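Local coordinates for enhancer of mrna-decapping protein 3 (Homo sapiens, PDB 2VC8), which binds single-stranded RNA and promotes mRNA decapping and degradation, and is represented by its N-terminal Sm-like domain, at residues W7-V12 with Q24-V30; Q35-T40 with P52-A58. All coordinates share one frame; numbering follows the deposited sequence.

Contact 1: residues W7-V12 with Q24-V30; sequences WLGSIV and QGRVSAV
Arg26 folds its side chain over Ile11 to reach Gly9 O. CB and CG skirt the carbonyl oxygen of Ser10, CD turns toward Gly9 O at 3.5 Å, and NH1 donates to that same Gly9 O at 3.1 Å. The acceptor lies close to the guanidinium plane, at its edge, while Ile11 CG1 rests on one face of the group, 3.6 Å from Arg26 NH1. Bends at chi2 (98°) and chi3 (60°) fold the chain back for this; an extended chain would probably carry the charge away from Gly9. Next to it the backbones pair antiparallel: Ile11 and Arg26 form a non-hydrogen-bonded pair, Val12 and Gly25 a hydrogen-bonded one. Before Ile11 a type II turn from Trp7 to Ser10 leads into the strand, and it already bonds to its neighbour, Gly9 N giving to Val27 O at 2.8 Å and Val27 N to Ser10 O. Ser10 OG, at chi1 64°, bonds Trp7 O at 2.6 Å on a lone pair in the carbonyl plane. Trp7 O thus takes two donors from Ser10, the hydroxyl in the conformer described adding to the turn's backbone bond. Val27 packs against the turn: CG1 lies by Trp7 O and Leu8 CA, while CG2 touches Ser10 OG and meets Val12 CG2 at 3.7 Å. Cutting Val27 back to an alanine removes both methyls and is likely to leave a gap between the turn and Val12 CG2. Ile37 and Leu39 also touch Val27, placing it in the hydrophobic interior. Such a strand pair, the second strand long and strongly bent, is typical of the Sm fold, here in the divergent form of EDC3.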
ATOM      1  N   TRP A   7       1.275   5.835   7.899  1.00 28.79           N
ATOM      2  CA  TRP A   7       1.838   4.877   6.879  1.00 26.22           C
ATOM      3  C   TRP A   7       2.509   5.590   5.661  1.00 21.23           C
ATOM      4  O   TRP A   7       3.328   4.981   4.904  1.00 21.83           O
ATOM      5  CB  TRP A   7       0.756   3.918   6.360  1.00 32.59           C
ATOM      6  CG  TRP A   7      -0.092   3.136   7.404  1.00 30.43           C
ATOM      7  CD1 TRP A   7      -1.462   3.194   7.563  1.00 33.87           C
ATOM      8  CD2 TRP A   7       0.373   2.214   8.390  1.00 28.76           C
ATOM      9  NE1 TRP A   7      -1.858   2.360   8.581  1.00 33.52           N
ATOM     10  CE2 TRP A   7      -0.756   1.744   9.105  1.00 31.66           C
ATOM     11  CE3 TRP A   7       1.632   1.720   8.732  1.00 30.24           C
ATOM     12  CZ2 TRP A   7      -0.649   0.830  10.165  1.00 37.13           C
ATOM     13  CZ3 TRP A   7       1.736   0.803   9.791  1.00 36.18           C
ATOM     14  CH2 TRP A   7       0.606   0.369  10.486  1.00 37.03           C
ATOM     15  N   LEU A   8       2.198   6.868   5.442  1.00 24.55           N
ATOM     16  CA  LEU A   8       2.651   7.590   4.245  1.00 21.27           C
ATOM     17  C   LEU A   8       4.145   7.503   4.053  1.00 19.10           C
ATOM     18  O   LEU A   8       4.891   7.781   4.983  1.00 23.76           O
ATOM     19  CB  LEU A   8       2.184   9.035   4.275  1.00 24.44           C
ATOM     20  CG  LEU A   8       2.468   9.894   3.032  1.00 27.80           C
ATOM     21  CD1 LEU A   8       1.649   9.447   1.768  1.00 29.32           C
ATOM     22  CD2 LEU A   8       2.229  11.358   3.326  1.00 32.85           C
ATOM     23  N   GLY A   9       4.582   7.067   2.874  1.00 18.53           N
ATOM     24  CA  GLY A   9       6.011   6.990   2.563  1.00 17.17           C
ATOM     25  C   GLY A   9       6.688   5.661   2.937  1.00 17.84           C
ATOM     26  O   GLY A   9       7.851   5.416   2.597  1.00 18.22           O
ATOM     27  N   SER A  10       6.009   4.849   3.719  1.00 16.36           N
ATOM     28  CA  SER A  10       6.525   3.512   3.980  0.50 15.68           C
ATOM     29  C   SER A  10       6.493   2.664   2.725  1.00 12.98           C
ATOM     30  O   SER A  10       5.846   3.019   1.716  1.00 16.06           O
ATOM     31  CB  SER A  10       5.728   2.850   5.074  0.50 15.31           C
ATOM     32  OG  SER A  10       4.415   2.688   4.624  0.50 15.45           O
ATOM     33  N   ILE A  11       7.217   1.568   2.758  1.00 13.31           N
ATOM     34  CA  ILE A  11       6.996   0.528   1.767  0.50 14.07           C
ATOM     35  C   ILE A  11       6.351  -0.646   2.499  1.00 13.69           C
ATOM     36  O   ILE A  11       6.803  -1.039   3.548  1.00 13.40           O
ATOM     37  CB  ILE A  11       8.305   0.037   1.077  0.50 13.27           C
ATOM     38  CG1 ILE A  11       9.173   1.215   0.525  0.50 15.69           C
ATOM     39  CG2 ILE A  11       8.000  -0.964  -0.042  0.50 14.03           C
ATOM     40  CD1 ILE A  11      10.493   0.771  -0.125  0.50 22.81           C
ATOM     41  N   VAL A  12       5.265  -1.134   1.932  1.00 12.89           N
ATOM     42  CA  VAL A  12       4.414  -2.122   2.619  1.00 12.44           C
ATOM     43  C   VAL A  12       4.060  -3.285   1.710  1.00 12.18           C
ATOM     44  O   VAL A  12       4.125  -3.183   0.498  1.00 13.81           O
ATOM     45  CB  VAL A  12       3.112  -1.497   3.183  1.00 12.28           C
ATOM     46  CG1 VAL A  12       3.441  -0.383   4.145  1.00 14.13           C
ATOM     47  CG2 VAL A  12       2.167  -1.060   2.089  1.00 14.22           C
ATOM     48  N   GLN A  24       2.616  -5.190  -3.073  1.00 14.01           N
ATOM     49  CA  GLN A  24       3.696  -4.554  -2.363  1.00 13.98           C
ATOM     50  C   GLN A  24       4.086  -3.241  -3.061  1.00 13.51           C
ATOM     51  O   GLN A  24       4.079  -3.166  -4.276  1.00 15.98           O
ATOM     52  CB  GLN A  24       4.935  -5.443  -2.277  1.00 18.66           C
ATOM     53  CG  GLN A  24       4.632  -6.839  -1.789  1.00 23.25           C
ATOM     54  CD  GLN A  24       5.848  -7.605  -1.327  1.00 34.58           C
ATOM     55  OE1 GLN A  24       6.934  -7.438  -1.861  1.00 40.56           O
ATOM     56  NE2 GLN A  24       5.653  -8.484  -0.357  1.00 47.52           N
ATOM     57  N   GLY A  25       4.365  -2.204  -2.293  1.00 12.56           N
ATOM     58  CA  GLY A  25       4.738  -0.927  -2.876  1.00 15.43           C
ATOM     59  C   GLY A  25       4.910   0.168  -1.898  1.00 14.22           C
ATOM     60  O   GLY A  25       4.609   0.030  -0.718  1.00 13.07           O
ATOM     61  N   ARG A  26       5.407   1.279  -2.370  1.00 15.96           N
ATOM     62  CA  ARG A  26       5.415   2.482  -1.596  1.00 12.67           C
ATOM     63  C   ARG A  26       4.039   3.097  -1.366  1.00 14.02           C
ATOM     64  O   ARG A  26       3.275   3.254  -2.315  1.00 16.28           O
ATOM     65  CB  ARG A  26       6.334   3.456  -2.337  1.00 19.66           C
ATOM     66  CG  ARG A  26       6.380   4.827  -1.688  1.00 23.67           C
ATOM     67  CD  ARG A  26       7.496   5.047  -0.844  1.00 27.63           C
ATOM     68  NE  ARG A  26       8.760   4.918  -1.567  1.00 37.46           N
ATOM     69  CZ  ARG A  26       9.911   4.751  -0.935  1.00 34.14           C
ATOM     70  NH1 ARG A  26       9.967   4.692   0.396  1.00 34.44           N
ATOM     71  NH2 ARG A  26      11.014   4.599  -1.622  1.00 29.33           N
ATOM     72  N   VAL A  27       3.764   3.494  -0.131  1.00 14.89           N
ATOM     73  CA  VAL A  27       2.522   4.177   0.239  1.00 15.20           C
ATOM     74  C   VAL A  27       2.613   5.635  -0.204  1.00 15.60           C
ATOM     75  O   VAL A  27       3.401   6.428   0.374  1.00 18.84           O
ATOM     76  CB  VAL A  27       2.192   4.083   1.740  1.00 15.98           C
ATOM     77  CG1 VAL A  27       0.912   4.821   2.060  1.00 17.25           C
ATOM     78  CG2 VAL A  27       2.078   2.593   2.127  1.00 16.27           C
ATOM     79  N   SER A  28       1.874   5.951  -1.258  1.00 15.59           N
ATOM     80  CA  SER A  28       1.855   7.287  -1.829  1.00 17.62           C
ATOM     81  C   SER A  28       0.786   8.165  -1.287  1.00 18.61           C
ATOM     82  O   SER A  28       0.835   9.373  -1.482  1.00 20.42           O
ATOM     83  CB  SER A  28       1.694   7.200  -3.335  1.00 21.73           C
ATOM     84  OG  SER A  28       0.571   6.404  -3.685  1.00 25.33           O
ATOM     85  N   ALA A  29      -0.234   7.558  -0.722  1.00 17.83           N
ATOM     86  CA  ALA A  29      -1.357   8.320  -0.164  1.00 17.19           C
ATOM     87  C   ALA A  29      -2.091   7.565   0.903  1.00 18.90           C
ATOM     88  O   ALA A  29      -2.148   6.330   0.859  1.00 19.22           O
ATOM     89  CB  ALA A  29      -2.347   8.842  -1.328  1.00 20.12           C
ATOM     90  N   VAL A  30      -2.678   8.296   1.864  1.00 20.31           N
ATOM     91  CA  VAL A  30      -3.557   7.706   2.875  1.00 19.06           C
ATOM     92  C   VAL A  30      -4.743   8.657   3.016  1.00 24.81           C
ATOM     93  O   VAL A  30      -4.556   9.838   3.276  1.00 28.70           O
ATOM     94  CB  VAL A  30      -2.879   7.546   4.258  1.00 24.86           C
ATOM     95  CG1 VAL A  30      -3.859   7.032   5.321  1.00 33.74           C
ATOM     96  CG2 VAL A  30      -1.656   6.653   4.186  1.00 22.84           C
TER

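Contact 2: residues Q35-T40 with P52-A58; sequences QTISLT and PEVTFRA
Ser38 and Thr55 join their hydroxyls on one face of the strand pair, with the Glu53 carboxylate close by. Ser38 OG and Thr55 OG1 share a hydrogen bond of 2.7 Å across a non-hydrogen-bonded pair, and Glu53 OE2 comes within 3.1 Å of Ser38 OG. Both hydroxyls stand anti to their own carbonyl carbons (chi1 -56° in Ser38, -64° in Thr55), which turns them toward each other over the gap between the backbones. The same rotation in Thr55 sends its methyl CG2 the other way along the strand, to lie 3.6 Å from Thr36 CB. Glu53 arrives with an extended chain, its CG passing Leu39 O before the carboxylate reaches the side of Ser38 CB. Strands 36-39 and 53-57 run antiparallel, with their N-to-C directions at 157°. Ile37 pairs with Phe56 and Leu39 with Val54, each through two backbone bonds, and Ala58 N extends the pairing with a nearly straight bond of 2.8 Å to Gln35 O. Past Glu53 a water bridges the two segments, donating to Pro52 O and bonding Thr40 OG1 in the conformer described. The other face is apolar. Phe56 turns its ring edge to Ile37 O, with CD1 at 3.6 Å from that oxygen, while CE1 meets Leu39 CD1 at 3.8 Å, the two side chains crossing at about a right angle. Ile14 and Tyr23 add to the packing round the ring. Arg57, on the polar face, forms a salt bridge with Asp60. The chemistry thus divides the sheet: Ile37, Leu39 and Phe56 face the hydrophobic interior, whereas on the Ser38 side the nearby carboxylate would probably polarise the hydroxyl pair.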
ATOM      1  N   GLN A  35     -10.818   5.999   4.514  1.00 20.62           N
ATOM      2  CA  GLN A  35     -10.106   4.905   5.131  1.00 20.77           C
ATOM      3  C   GLN A  35      -9.415   4.039   4.074  1.00 17.23           C
ATOM      4  O   GLN A  35      -9.576   2.805   4.022  1.00 19.43           O
ATOM      5  CB  GLN A  35     -11.024   4.077   6.034  1.00 22.01           C
ATOM      6  CG  GLN A  35     -11.569   4.872   7.226  1.00 26.62           C
ATOM      7  CD  GLN A  35     -12.416   4.045   8.212  1.00 27.57           C
ATOM      8  OE1 GLN A  35     -13.155   3.153   7.827  1.00 39.92           O
ATOM      9  NE2 GLN A  35     -12.288   4.358   9.482  1.00 36.61           N
ATOM     10  N   THR A  36      -8.616   4.690   3.239  1.00 17.50           N
ATOM     11  CA  THR A  36      -7.885   3.998   2.174  1.00 17.00           C
ATOM     12  C   THR A  36      -6.391   4.271   2.250  1.00 15.28           C
ATOM     13  O   THR A  36      -5.909   5.249   2.810  1.00 18.32           O
ATOM     14  CB  THR A  36      -8.407   4.389   0.778  1.00 17.39           C
ATOM     15  OG1 THR A  36      -8.112   5.737   0.550  1.00 19.78           O
ATOM     16  CG2 THR A  36      -9.914   4.184   0.617  1.00 19.70           C
ATOM     17  N   ILE A  37      -5.693   3.404   1.573  1.00 15.61           N
ATOM     18  CA  ILE A  37      -4.264   3.502   1.431  0.50 17.02           C
ATOM     19  C   ILE A  37      -3.876   3.206  -0.031  1.00 14.27           C
ATOM     20  O   ILE A  37      -4.420   2.270  -0.654  1.00 15.49           O
ATOM     21  CB  ILE A  37      -3.621   2.590   2.441  0.50 17.07           C
ATOM     22  CG1 ILE A  37      -2.103   2.753   2.457  0.50 18.08           C
ATOM     23  CG2 ILE A  37      -4.090   1.150   2.216  0.50 20.63           C
ATOM     24  CD1 ILE A  37      -1.465   1.996   3.607  0.50 20.27           C
ATOM     25  N   SER A  38      -3.029   4.065  -0.588  1.00 14.96           N
ATOM     26  CA  SER A  38      -2.634   3.972  -2.024  1.00 14.61           C
ATOM     27  C   SER A  38      -1.206   3.578  -2.159  1.00 13.23           C
ATOM     28  O   SER A  38      -0.331   4.127  -1.439  1.00 15.60           O
ATOM     29  CB  SER A  38      -2.851   5.321  -2.714  1.00 16.30           C
ATOM     30  OG  SER A  38      -4.212   5.777  -2.565  1.00 17.23           O
ATOM     31  N   LEU A  39      -0.938   2.642  -3.068  1.00 13.73           N
ATOM     32  CA  LEU A  39       0.418   2.209  -3.413  1.00 13.89           C
ATOM     33  C   LEU A  39       0.775   2.657  -4.819  1.00 14.60           C
ATOM     34  O   LEU A  39      -0.010   2.571  -5.730  1.00 15.77           O
ATOM     35  CB  LEU A  39       0.554   0.694  -3.365  1.00 15.10           C
ATOM     36  CG  LEU A  39       0.186  -0.007  -2.051  1.00 14.18           C
ATOM     37  CD1 LEU A  39       0.493  -1.461  -2.180  1.00 16.07           C
ATOM     38  CD2 LEU A  39       0.844   0.694  -0.804  1.00 15.05           C
ATOM     39  N   THR A  40       1.984   3.190  -4.960  1.00 15.40           N
ATOM     40  CA  THR A  40       2.456   3.540  -6.292  0.50 16.69           C
ATOM     41  C   THR A  40       3.312   2.400  -6.875  1.00 17.57           C
ATOM     42  O   THR A  40       4.064   1.722  -6.185  1.00 19.03           O
ATOM     43  CB  THR A  40       3.100   4.988  -6.393  0.50 19.37           C
ATOM     44  OG1 THR A  40       3.928   5.101  -7.580  0.50 17.05           O
ATOM     45  CG2 THR A  40       3.881   5.348  -5.143  0.50 17.06           C
ATOM     46  N   PRO A  52      -0.473   2.137 -12.448  1.00 18.73           N
ATOM     47  CA  PRO A  52       0.593   2.787 -11.674  1.00 20.25           C
ATOM     48  C   PRO A  52       0.228   3.128 -10.236  1.00 16.85           C
ATOM     49  O   PRO A  52       1.103   3.471  -9.465  1.00 19.29           O
ATOM     50  CB  PRO A  52       0.949   4.059 -12.498  1.00 22.72           C
ATOM     51  CG  PRO A  52      -0.281   4.349 -13.187  1.00 22.75           C
ATOM     52  CD  PRO A  52      -0.917   3.039 -13.531  1.00 21.13           C
ATOM     53  N   GLU A  53      -1.064   3.125  -9.874  1.00 16.58           N
ATOM     54  CA  GLU A  53      -1.506   3.442  -8.514  0.50 18.16           C
ATOM     55  C   GLU A  53      -2.679   2.626  -8.206  1.00 16.05           C
ATOM     56  O   GLU A  53      -3.623   2.593  -8.981  1.00 17.15           O
ATOM     57  CB  GLU A  53      -1.921   4.881  -8.293  0.50 14.13           C
ATOM     58  CG  GLU A  53      -2.174   5.185  -6.811  0.50 16.40           C
ATOM     59  CD  GLU A  53      -2.942   6.474  -6.545  0.50 21.85           C
ATOM     60  OE1 GLU A  53      -2.956   7.348  -7.410  0.50 25.86           O
ATOM     61  OE2 GLU A  53      -3.578   6.605  -5.465  0.50 27.02           O
ATOM     62  N   VAL A  54      -2.631   1.932  -7.077  1.00 13.67           N
ATOM     63  CA  VAL A  54      -3.791   1.122  -6.643  1.00 15.62           C
ATOM     64  C   VAL A  54      -4.162   1.516  -5.234  1.00 13.56           C
ATOM     65  O   VAL A  54      -3.258   1.657  -4.398  1.00 15.06           O
ATOM     66  CB  VAL A  54      -3.512  -0.405  -6.736  1.00 16.41           C
ATOM     67  CG1 VAL A  54      -4.804  -1.192  -6.278  1.00 19.86           C
ATOM     68  CG2 VAL A  54      -3.097  -0.856  -8.148  1.00 20.58           C
ATOM     69  N   THR A  55      -5.464   1.694  -5.006  1.00 15.13           N
ATOM     70  CA  THR A  55      -5.952   2.203  -3.752  1.00 14.23           C
ATOM     71  C   THR A  55      -6.869   1.148  -3.099  1.00 13.05           C
ATOM     72  O   THR A  55      -7.796   0.630  -3.747  1.00 14.46           O
ATOM     73  CB  THR A  55      -6.668   3.521  -3.943  1.00 14.77           C
ATOM     74  OG1 THR A  55      -5.685   4.495  -4.417  1.00 17.12           O
ATOM     75  CG2 THR A  55      -7.356   4.003  -2.687  1.00 17.40           C
ATOM     76  N   PHE A  56      -6.551   0.846  -1.838  1.00 12.48           N
ATOM     77  CA  PHE A  56      -7.196  -0.226  -1.087  1.00 14.19           C
ATOM     78  C   PHE A  56      -7.946   0.354   0.080  1.00 14.96           C
ATOM     79  O   PHE A  56      -7.445   1.253   0.729  1.00 16.15           O
ATOM     80  CB  PHE A  56      -6.109  -1.169  -0.548  1.00 16.39           C
ATOM     81  CG  PHE A  56      -5.178  -1.717  -1.608  1.00 20.12           C
ATOM     82  CD1 PHE A  56      -4.023  -1.032  -2.024  1.00 19.92           C
ATOM     83  CD2 PHE A  56      -5.477  -2.885  -2.183  1.00 22.73           C
ATOM     84  CE1 PHE A  56      -3.220  -1.570  -2.996  1.00 20.38           C
ATOM     85  CE2 PHE A  56      -4.660  -3.437  -3.187  1.00 20.12           C
ATOM     86  CZ  PHE A  56      -3.528  -2.778  -3.560  1.00 20.61           C
ATOM     87  N   ARG A  57      -9.106  -0.220   0.418  1.00 14.71           N
ATOM     88  CA  ARG A  57      -9.746   0.127   1.683  1.00 16.29           C
ATOM     89  C   ARG A  57      -9.068  -0.606   2.806  1.00 16.22           C
ATOM     90  O   ARG A  57      -8.862  -1.833   2.736  1.00 14.97           O
ATOM     91  CB  ARG A  57     -11.224  -0.212   1.637  1.00 18.28           C
ATOM     92  CG  ARG A  57     -12.050   0.506   0.613  1.00 25.30           C
ATOM     93  CD  ARG A  57     -13.584   0.206   0.773  1.00 33.23           C
ATOM     94  NE  ARG A  57     -13.833  -1.230   0.617  1.00 45.94           N
ATOM     95  CZ  ARG A  57     -14.982  -1.855   0.879  1.00 47.70           C
ATOM     96  NH1 ARG A  57     -16.063  -1.195   1.302  1.00 58.78           N
ATOM     97  NH2 ARG A  57     -15.055  -3.155   0.684  1.00 49.68           N
ATOM     98  N   ALA A  58      -8.831   0.100   3.904  1.00 16.67           N
ATOM     99  CA  ALA A  58      -8.165  -0.513   5.056  1.00 19.66           C
ATOM    100  C   ALA A  58      -8.936  -1.719   5.584  1.00 18.25           C
ATOM    101  O   ALA A  58      -8.344  -2.698   5.985  1.00 20.92           O
ATOM    102  CB  ALA A  58      -7.986   0.500   6.182  1.00 22.66           C
TER
HETATM  103  O   HOH W   1       2.239   5.850  -9.854  1.00 49.40           O

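Contact 1 precedes contact 2 along the chain, and their centres lie 8 Å apart in one antiparallel sheet. Strands 22-31 and 36-39, consecutive in sequence and adjacent in the sheet, join them: Ala29 O lies 2.8 Å from Ser38 N in a probable hydrogen bond, and Ser28 and Ala29 together oppose Ser38 as a classic beta bulge. Packing between Val12 and Leu39 carries the hydrophobic interior from one contact to the other. The order across the sheet is therefore 11-15, 22-31, 36-39, 53-57, a continuous part of the Sm-like domain, which is probably required for DCP1A binding and P-body targeting.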